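PDB 4EVF: giardin subunit alpha-1 from Giardia intestinalis, which is an annexin that binds calcium ions and phosphatidylserine-containing membranes and is involved in attachment of the parasite to the intestinal mucosa and in cytoskeletal remodelling. Local coordinates for residues A[9-14]-A[48-53]; A[79-84]-A[96-101]; A[89-94]-A[248-253]. All blocks are in the same frame, centred on the assembly; numbering follows the deposited sequence.

Interaction 1: residues A[9-14]-A[48-53]; sequences NELKQA and KELPDD
Leu11 and Lys12, on helix 4-16, face the start of helix 50-57 at a moderate distance, the CA of Leu11 lying 8.7 Å from the CA of Leu50. Side chains bridge the separation in two layers, one apolar and one charged. In the apolar layer, CD1 of Leu11 touches CD2 of Leu50 at 4.0 Å, and the two side chains stand roughly perpendicular. Phe71 lies against both leucines, and Ile26 and Ile38 add to the cover of Leu11, so this layer belongs to the interior of the predicted first annexin repeat. The charged layer is gathered round one carboxylate oxygen. Lys48, just ahead of the helix, folds back along its own segment, bending at both chi3 and chi4, and its NZ binds OD2 of Asp53 at 2.9 Å on the syn lone pair. Lys12 comes from the other helix: its chain turns at chi2 (73°) and then runs extended, which carries NZ to a long salt bridge of 3.7 Å with the same Asp53 OD2. The hydroxyl of Tyr42 also hydrogen-bonds that oxygen. Both ammonium groups reach for the same oxygen and lie close, with NZ of Lys12 3.2 Å from NZ of Lys48. A single buried carboxylate thus brings two cations together, and its negative charge probably offsets much of the cost of their proximity, while the bonds from Lys48 and Tyr42, with longer-range help from Lys12, probably compensate its burial.

Interaction 2: residues A[79-84]-A[96-101]; sequences AQHIRD and FDTVIL
Thr98 presents its branched CB end to two consecutive residues of helix 74-87, His81 and Ile82. CB and OG1 of Thr98 both lie 3.6 Å from CG1 of Ile82, while the methyl CG2 turns to CB of His81, also at 3.6 Å. The rotation is set by a chi1 of 58°, which puts OG1 between the backbone N and the carbonyl carbon and leaves the methyl beside N, where it reaches the histidine. OG1 is a polar atom in an apolar contact, but it is satisfied inside its own helix by a hydrogen bond to the carbonyl O of Ala94. Ile82 lies at a slant to Thr98 and reaches it through CG1, with CD1 more distant. Toward the His81 ring the methyl comes in obliquely. With only the short threonine side chain filling the helix 92-100 side, the CA of Ile82 comes to 6.5 Å from the CA of Thr98. Thr98 itself sits within a wider pi-type turn, in which O of Phe96 accepts from both Ile100 N and Leu101 N. The contact is buried in the predicted second annexin repeat: Trp107 of helix 104-118 covers Ile82, Arg249 and Arg250 of helix 245-255 pack on His81, and other side chains of helix 92-100 rest on helices 211-225 and 227-240.

Interaction 3: residues A[89-94]-A[248-253]; sequences RNDHMA and MRRITG
Ala94, in the first turn of helix 92-100, whose N-cap is Asp91, lies over one face of the Arg250 guanidinium, where the predicted second and fourth annexin repeats meet. The CA of Ala94 sits 3.4 Å above the guanidinium plane, displaced toward its rim, and the methyl CB comes 3.7 Å from CZ of Arg250. Met93 adds a looser touch at the NH2 end. The arginine chain is extended at chi2 and bends at chi3 (-61°), which lays its flat group against the helix backbone. Asp91 takes part less directly: its OD2 is 4.1 Å from NH1 of Arg250, well out of the guanidinium plane, and the two flat groups are 77° apart, so the opposite charges are near without forming a salt bridge. A water joins them instead, accepting from Arg250 NH1 at 3.0 Å and donating to Asp91 OD2 at a short 2.5 Å. Farther out, NH2 of Arg250 makes a salt bridge to OD2 of Asp97, about one turn along helix 92-100, which probably helps to hold the guanidinium in its orientation. The carboxylate of Asp91 has its own anchor on the helix start: Ala94 N donates to Asp91 OD1 at 3.1 Å, nearly straight at 164°, and reaches that oxygen from above the carboxylate plane.

How the interactions relate
From the N terminus, interaction 1 comes first and is complete before the others begin: it closes a mostly helical loop of 33 residues inside the predicted first repeat. Interaction 2 then opens at 79-84 and closes at 96-101, a short loop joining successive helices of the predicted second repeat. Interaction 3 starts within that loop, at 89-94, and closes only at 248-253, so the two cross. Helix 92-100 serves both, facing helix 74-87 in one and helix 245-255 in the other, and their centres are about 6 Å apart. Interaction 1 stands alone, its centre about 26 Å from each of theirs. Local closure within repeats is thus combined with one long-range tie between the predicted second and fourth repeats.

Interaction 1: residues A[9-14]-A[48-53]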
loop_
_atom_site.group_PDB
_atom_site.type_symbol
_atom_site.label_atom_id
_atom_site.label_comp_id
_atom_site.label_asym_id
_atom_site.label_seq_id
_atom_site.Cartn_x
_atom_site.Cartn_y
_atom_site.Cartn_z
ATOM N N ASN A 9 11.474 23.856 11.542
ATOM C CA ASN A 9 12.854 24.354 11.556
ATOM C C ASN A 9 13.881 23.229 11.407
ATOM O O ASN A 9 14.857 23.365 10.658
ATOM C CB ASN A 9 13.158 25.178 12.813
ATOM C CG ASN A 9 14.560 25.789 12.779
ATOM O OD1 ASN A 9 15.496 25.271 13.394
ATOM N ND2 ASN A 9 14.712 26.879 12.032
ATOM N N GLU A 10 13.674 22.127 12.125
ATOM C CA GLU A 10 14.528 20.948 11.947
ATOM C C GLU A 10 14.604 20.583 10.476
ATOM O O GLU A 10 15.688 20.379 9.912
ATOM C CB GLU A 10 13.973 19.747 12.705
ATOM C CG GLU A 10 13.994 19.867 14.216
ATOM C CD GLU A 10 13.492 18.604 14.886
ATOM O OE1 GLU A 10 14.163 17.547 14.761
ATOM O OE2 GLU A 10 12.416 18.661 15.520
ATOM N N LEU A 11 13.439 20.490 9.852
ATOM C CA LEU A 11 13.367 20.159 8.434
ATOM C C LEU A 11 14.104 21.161 7.551
ATOM O O LEU A 11 14.785 20.774 6.603
ATOM C CB LEU A 11 11.911 20.004 7.987
ATOM C CG LEU A 11 11.317 18.653 8.387
ATOM C CD1 LEU A 11 9.785 18.685 8.361
ATOM C CD2 LEU A 11 11.872 17.548 7.488
ATOM N N LYS A 12 13.969 22.446 7.863
ATOM C CA LYS A 12 14.646 23.502 7.112
ATOM C C LYS A 12 16.158 23.278 7.078
ATOM O O LYS A 12 16.808 23.403 6.035
ATOM C CB LYS A 12 14.351 24.861 7.754
ATOM C CG LYS A 12 14.973 26.039 7.028
ATOM C CD LYS A 12 14.254 26.317 5.717
ATOM C CE LYS A 12 14.896 27.464 4.947
ATOM N NZ LYS A 12 14.303 27.583 3.579
ATOM N N GLN A 13 16.713 22.950 8.234
ATOM C CA GLN A 13 18.147 22.786 8.356
ATOM C C GLN A 13 18.637 21.480 7.729
ATOM O O GLN A 13 19.779 21.399 7.267
ATOM C CB GLN A 13 18.564 22.896 9.820
ATOM C CG GLN A 13 18.584 24.326 10.311
ATOM C CD GLN A 13 18.414 24.436 11.806
ATOM O OE1 GLN A 13 18.059 23.465 12.476
ATOM N NE2 GLN A 13 18.659 25.629 12.342
ATOM N N ALA A 14 17.778 20.464 7.713
ATOM C CA ALA A 14 18.143 19.193 7.100
ATOM C C ALA A 14 18.161 19.381 5.591
ATOM O O ALA A 14 19.014 18.827 4.893
ATOM C CB ALA A 14 17.158 18.094 7.499
ATOM N N LYS A 48 7.519 28.860 1.393
ATOM C CA LYS A 48 7.753 27.906 0.304
ATOM C C LYS A 48 7.145 26.568 0.692
ATOM O O LYS A 48 7.167 26.191 1.855
ATOM C CB LYS A 48 9.258 27.725 0.027
ATOM C CG LYS A 48 9.917 28.875 -0.731
ATOM C CD LYS A 48 11.375 28.568 -1.082
ATOM C CE LYS A 48 12.368 29.155 -0.069
ATOM N NZ LYS A 48 12.270 28.564 1.301
ATOM N N GLU A 49 6.605 25.840 -0.277
ATOM C CA GLU A 49 6.041 24.533 0.018
ATOM C C GLU A 49 7.138 23.495 0.309
ATOM O O GLU A 49 8.139 23.417 -0.413
ATOM C CB GLU A 49 5.169 24.077 -1.139
ATOM C CG GLU A 49 4.009 23.212 -0.710
ATOM C CD GLU A 49 2.692 23.968 -0.715
ATOM O OE1 GLU A 49 2.706 25.202 -0.500
ATOM O OE2 GLU A 49 1.649 23.321 -0.950
ATOM N N LEU A 50 6.936 22.702 1.360
ATOM C CA LEU A 50 7.955 21.769 1.846
ATOM C C LEU A 50 8.442 20.773 0.784
ATOM O O LEU A 50 9.649 20.585 0.616
ATOM C CB LEU A 50 7.461 21.060 3.108
ATOM C CG LEU A 50 8.316 20.044 3.859
ATOM C CD1 LEU A 50 9.741 20.525 4.073
ATOM C CD2 LEU A 50 7.636 19.719 5.197
ATOM N N PRO A 51 7.511 20.126 0.066
ATOM C CA PRO A 51 7.906 19.278 -1.067
ATOM C C PRO A 51 8.678 20.042 -2.155
ATOM O O PRO A 51 9.597 19.475 -2.745
ATOM C CB PRO A 51 6.568 18.764 -1.614
ATOM C CG PRO A 51 5.499 19.659 -0.976
ATOM C CD PRO A 51 6.070 20.032 0.351
ATOM N N ASP A 52 8.322 21.298 -2.413
ATOM C CA ASP A 52 9.046 22.107 -3.395
ATOM C C ASP A 52 10.479 22.405 -2.942
ATOM O O ASP A 52 11.405 22.429 -3.754
ATOM C CB ASP A 52 8.311 23.423 -3.704
ATOM C CG ASP A 52 7.039 23.215 -4.512
ATOM O OD1 ASP A 52 6.821 22.090 -5.008
ATOM O OD2 ASP A 52 6.254 24.181 -4.660
ATOM N N ASP A 53 10.663 22.635 -1.648
ATOM C CA ASP A 53 11.996 22.914 -1.129
ATOM C C ASP A 53 12.844 21.647 -1.166
ATOM O O ASP A 53 14.001 21.669 -1.594
ATOM C CB ASP A 53 11.924 23.511 0.283
ATOM C CG ASP A 53 11.960 25.038 0.276
ATOM O OD1 ASP A 53 11.958 25.625 -0.824
ATOM O OD2 ASP A 53 11.987 25.649 1.369
#

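Interaction 2: residues A[79-84]-A[96-101]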
loop_
_atom_site.group_PDB
_atom_site.type_symbol
_atom_site.label_atom_id
_atom_site.label_comp_id
_atom_site.label_asym_id
_atom_site.label_seq_id
_atom_site.Cartn_x
_atom_site.Cartn_y
_atom_site.Cartn_z
ATOM N N ALA A 79 -3.644 9.213 -5.912
ATOM C CA ALA A 79 -4.360 9.465 -7.157
ATOM C C ALA A 79 -3.416 9.540 -8.360
ATOM O O ALA A 79 -3.725 9.009 -9.429
ATOM C CB ALA A 79 -5.172 10.749 -7.057
ATOM N N GLN A 80 -2.282 10.216 -8.188
ATOM C CA GLN A 80 -1.312 10.378 -9.277
ATOM C C GLN A 80 -0.635 9.040 -9.619
ATOM O O GLN A 80 -0.390 8.735 -10.795
ATOM C CB GLN A 80 -0.262 11.442 -8.926
ATOM C CG GLN A 80 0.809 11.644 -9.998
ATOM C CD GLN A 80 0.263 12.263 -11.265
ATOM O OE1 GLN A 80 0.380 11.694 -12.358
ATOM N NE2 GLN A 80 -0.331 13.439 -11.132
ATOM N N HIS A 81 -0.338 8.247 -8.591
ATOM C CA HIS A 81 0.177 6.887 -8.794
ATOM C C HIS A 81 -0.790 6.062 -9.642
ATOM O O HIS A 81 -0.380 5.332 -10.550
ATOM C CB HIS A 81 0.386 6.182 -7.460
ATOM C CG HIS A 81 1.604 6.626 -6.714
ATOM N ND1 HIS A 81 2.772 7.010 -7.341
ATOM C CD2 HIS A 81 1.839 6.729 -5.384
ATOM C CE1 HIS A 81 3.670 7.339 -6.428
ATOM N NE2 HIS A 81 3.126 7.179 -5.233
ATOM N N ILE A 82 -2.079 6.176 -9.336
ATOM C CA ILE A 82 -3.117 5.461 -10.079
ATOM C C ILE A 82 -3.234 5.942 -11.534
ATOM O O ILE A 82 -3.404 5.141 -12.456
ATOM C CB ILE A 82 -4.477 5.572 -9.360
ATOM C CG1 ILE A 82 -4.425 4.830 -8.020
ATOM C CG2 ILE A 82 -5.601 5.063 -10.248
ATOM C CD1 ILE A 82 -5.713 4.922 -7.212
ATOM N N ARG A 83 -3.152 7.252 -11.729
ATOM C CA ARG A 83 -3.054 7.823 -13.062
ATOM C C ARG A 83 -1.858 7.228 -13.810
ATOM O O ARG A 83 -1.978 6.762 -14.951
ATOM C CB ARG A 83 -2.871 9.341 -12.960
ATOM C CG ARG A 83 -3.968 10.145 -13.639
ATOM C CD ARG A 83 -4.041 9.882 -15.126
ATOM N NE ARG A 83 -5.342 10.269 -15.656
ATOM C CZ ARG A 83 -5.530 11.226 -16.558
ATOM N NH1 ARG A 83 -4.494 11.896 -17.053
ATOM N NH2 ARG A 83 -6.756 11.505 -16.976
ATOM N N ASP A 84 -0.699 7.276 -13.171
ATOM C CA ASP A 84 0.529 6.744 -13.760
ATOM C C ASP A 84 0.368 5.273 -14.164
ATOM O O ASP A 84 0.782 4.861 -15.259
ATOM C CB ASP A 84 1.684 6.873 -12.773
ATOM C CG ASP A 84 2.123 8.311 -12.560
ATOM O OD1 ASP A 84 3.110 8.502 -11.819
ATOM O OD2 ASP A 84 1.500 9.237 -13.131
ATOM N N PHE A 96 -1.719 -3.194 -7.212
ATOM C CA PHE A 96 -1.720 -3.805 -5.882
ATOM C C PHE A 96 -1.392 -2.768 -4.811
ATOM O O PHE A 96 -2.052 -2.712 -3.756
ATOM C CB PHE A 96 -0.725 -4.986 -5.785
ATOM C CG PHE A 96 -0.944 -6.058 -6.816
ATOM C CD1 PHE A 96 -2.218 -6.342 -7.287
ATOM C CD2 PHE A 96 0.134 -6.765 -7.335
ATOM C CE1 PHE A 96 -2.415 -7.325 -8.250
ATOM C CE2 PHE A 96 -0.055 -7.745 -8.300
ATOM C CZ PHE A 96 -1.331 -8.027 -8.757
ATOM N N ASP A 97 -0.369 -1.959 -5.085
ATOM C CA ASP A 97 0.111 -0.960 -4.132
ATOM C C ASP A 97 -0.922 0.130 -3.842
ATOM O O ASP A 97 -1.000 0.612 -2.727
ATOM C CB ASP A 97 1.411 -0.306 -4.620
ATOM C CG ASP A 97 2.505 -1.324 -4.914
ATOM O OD1 ASP A 97 2.348 -2.501 -4.509
ATOM O OD2 ASP A 97 3.514 -0.939 -5.545
ATOM N N THR A 98 -1.687 0.514 -4.860
ATOM C CA THR A 98 -2.550 1.695 -4.799
ATOM C C THR A 98 -4.019 1.377 -4.461
ATOM O O THR A 98 -4.691 2.156 -3.778
ATOM C CB THR A 98 -2.481 2.515 -6.125
ATOM O OG1 THR A 98 -2.853 1.689 -7.231
ATOM C CG2 THR A 98 -1.075 3.055 -6.373
ATOM N N VAL A 99 -4.504 0.229 -4.930
ATOM C CA VAL A 99 -5.906 -0.145 -4.774
ATOM C C VAL A 99 -6.110 -1.096 -3.586
ATOM O O VAL A 99 -7.046 -0.940 -2.803
ATOM C CB VAL A 99 -6.463 -0.810 -6.079
ATOM C CG1 VAL A 99 -7.841 -1.402 -5.848
ATOM C CG2 VAL A 99 -6.508 0.190 -7.215
ATOM N N ILE A 100 -5.225 -2.076 -3.441
ATOM C CA ILE A 100 -5.419 -3.096 -2.416
ATOM C C ILE A 100 -4.840 -2.719 -1.047
ATOM O O ILE A 100 -5.467 -2.956 -0.019
ATOM C CB ILE A 100 -4.886 -4.470 -2.852
ATOM C CG1 ILE A 100 -5.479 -4.850 -4.210
ATOM C CG2 ILE A 100 -5.226 -5.521 -1.788
ATOM C CD1 ILE A 100 -5.010 -6.203 -4.739
ATOM N N LEU A 101 -3.643 -2.144 -1.046
ATOM C CA LEU A 101 -3.009 -1.668 0.172
ATOM C C LEU A 101 -3.518 -0.244 0.435
ATOM O O LEU A 101 -2.815 0.744 0.210
ATOM C CB LEU A 101 -1.487 -1.710 0.011
ATOM C CG LEU A 101 -0.488 -1.561 1.168
ATOM C CD1 LEU A 101 -0.291 -0.096 1.470
ATOM C CD2 LEU A 101 -0.865 -2.354 2.430
#

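Interaction 3: residues A[89-94]-A[248-253]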
loop_
_atom_site.group_PDB
_atom_site.type_symbol
_atom_site.label_atom_id
_atom_site.label_comp_id
_atom_site.label_asym_id
_atom_site.label_seq_id
_atom_site.Cartn_x
_atom_site.Cartn_y
_atom_site.Cartn_z
ATOM N N ARG A 89 0.837 0.868 -20.555
ATOM C CA ARG A 89 0.437 -0.512 -20.302
ATOM C C ARG A 89 0.054 -0.642 -18.830
ATOM O O ARG A 89 0.773 -0.145 -17.963
ATOM C CB ARG A 89 1.619 -1.419 -20.602
ATOM C CG ARG A 89 1.293 -2.830 -21.031
ATOM C CD ARG A 89 2.562 -3.457 -21.628
ATOM N NE ARG A 89 3.643 -2.472 -21.598
ATOM C CZ ARG A 89 4.937 -2.769 -21.565
ATOM N NH1 ARG A 89 5.329 -4.036 -21.572
ATOM N NH2 ARG A 89 5.837 -1.790 -21.514
ATOM N N ASN A 90 -1.063 -1.298 -18.534
ATOM C CA ASN A 90 -1.523 -1.355 -17.142
ATOM C C ASN A 90 -0.430 -1.839 -16.184
ATOM O O ASN A 90 0.139 -2.908 -16.384
ATOM C CB ASN A 90 -2.760 -2.246 -17.001
ATOM C CG ASN A 90 -3.990 -1.684 -17.717
ATOM O OD1 ASN A 90 -4.106 -0.479 -17.961
ATOM N ND2 ASN A 90 -4.914 -2.564 -18.051
ATOM N N ASP A 91 -0.146 -1.059 -15.137
ATOM C CA ASP A 91 0.885 -1.433 -14.167
ATOM C C ASP A 91 0.267 -2.261 -13.044
ATOM O O ASP A 91 -0.180 -1.713 -12.037
ATOM C CB ASP A 91 1.585 -0.181 -13.602
ATOM C CG ASP A 91 2.885 -0.507 -12.846
ATOM O OD1 ASP A 91 3.021 -1.637 -12.324
ATOM O OD2 ASP A 91 3.777 0.380 -12.766
ATOM N N HIS A 92 0.241 -3.586 -13.202
ATOM C CA HIS A 92 -0.456 -4.418 -12.216
ATOM C C HIS A 92 0.186 -4.356 -10.828
ATOM O O HIS A 92 -0.511 -4.387 -9.814
ATOM C CB HIS A 92 -0.565 -5.875 -12.689
ATOM C CG HIS A 92 -1.377 -6.048 -13.936
ATOM N ND1 HIS A 92 -1.689 -7.286 -14.457
ATOM C CD2 HIS A 92 -1.949 -5.139 -14.761
ATOM C CE1 HIS A 92 -2.407 -7.132 -15.555
ATOM N NE2 HIS A 92 -2.578 -5.840 -15.763
ATOM N N MET A 93 1.515 -4.290 -10.777
ATOM C CA MET A 93 2.177 -4.180 -9.492
ATOM C C MET A 93 1.717 -2.915 -8.781
ATOM O O MET A 93 1.387 -2.950 -7.599
ATOM C CB MET A 93 3.700 -4.207 -9.639
ATOM C CG MET A 93 4.239 -5.614 -9.926
ATOM S SD MET A 93 6.035 -5.629 -10.106
ATOM C CE MET A 93 6.218 -4.683 -11.614
ATOM N N ALA A 94 1.673 -1.813 -9.521
ATOM C CA ALA A 94 1.222 -0.538 -8.969
ATOM C C ALA A 94 -0.240 -0.631 -8.521
ATOM O O ALA A 94 -0.621 -0.052 -7.491
ATOM C CB ALA A 94 1.389 0.565 -9.987
ATOM N N MET A 248 8.742 0.599 -3.636
ATOM C CA MET A 248 9.068 1.041 -2.291
ATOM C C MET A 248 8.643 2.488 -2.098
ATOM O O MET A 248 8.196 2.865 -1.012
ATOM C CB MET A 248 10.549 0.828 -1.955
ATOM C CG MET A 248 10.877 -0.630 -1.606
ATOM S SD MET A 248 9.772 -1.381 -0.384
ATOM C CE MET A 248 10.377 -0.574 1.106
ATOM N N ARG A 249 8.742 3.277 -3.158
ATOM C CA ARG A 249 8.352 4.682 -3.083
ATOM C C ARG A 249 6.833 4.821 -2.975
ATOM O O ARG A 249 6.324 5.638 -2.201
ATOM C CB ARG A 249 8.866 5.466 -4.291
ATOM C CG ARG A 249 8.364 6.901 -4.299
ATOM C CD ARG A 249 7.973 7.357 -5.696
ATOM N NE ARG A 249 7.085 8.522 -5.657
ATOM C CZ ARG A 249 6.724 9.221 -6.727
ATOM N NH1 ARG A 249 7.191 8.889 -7.918
ATOM N NH2 ARG A 249 5.910 10.262 -6.603
ATOM N N ARG A 250 6.109 4.024 -3.757
ATOM C CA ARG A 250 4.658 4.032 -3.665
ATOM C C ARG A 250 4.202 3.691 -2.251
ATOM O O ARG A 250 3.577 4.517 -1.598
ATOM C CB ARG A 250 4.018 3.102 -4.699
ATOM C CG ARG A 250 4.177 3.610 -6.140
ATOM C CD ARG A 250 3.337 2.788 -7.112
ATOM N NE ARG A 250 3.729 1.378 -7.125
ATOM C CZ ARG A 250 4.539 0.830 -8.032
ATOM N NH1 ARG A 250 5.042 1.568 -9.012
ATOM N NH2 ARG A 250 4.830 -0.466 -7.966
ATOM N N ILE A 251 4.540 2.504 -1.759
ATOM C CA ILE A 251 3.982 2.062 -0.480
ATOM C C ILE A 251 4.556 2.795 0.735
ATOM O O ILE A 251 3.844 3.034 1.717
ATOM C CB ILE A 251 4.054 0.519 -0.290
ATOM C CG1 ILE A 251 5.456 0.053 0.097
ATOM C CG2 ILE A 251 3.589 -0.215 -1.549
ATOM C CD1 ILE A 251 5.585 -1.472 0.072
ATOM N N THR A 252 5.830 3.175 0.676
ATOM C CA THR A 252 6.412 3.934 1.784
ATOM C C THR A 252 5.837 5.356 1.833
ATOM O O THR A 252 5.451 5.837 2.898
ATOM C CB THR A 252 7.947 3.965 1.722
ATOM O OG1 THR A 252 8.438 2.639 1.483
ATOM C CG2 THR A 252 8.529 4.478 3.027
ATOM N N GLY A 253 5.750 6.001 0.673
ATOM C CA GLY A 253 5.248 7.363 0.567
ATOM C C GLY A 253 3.793 7.531 0.981
ATOM O O GLY A 253 3.421 8.559 1.557
HETATM O O HOH W 1 5.893 0.148 -11.523
#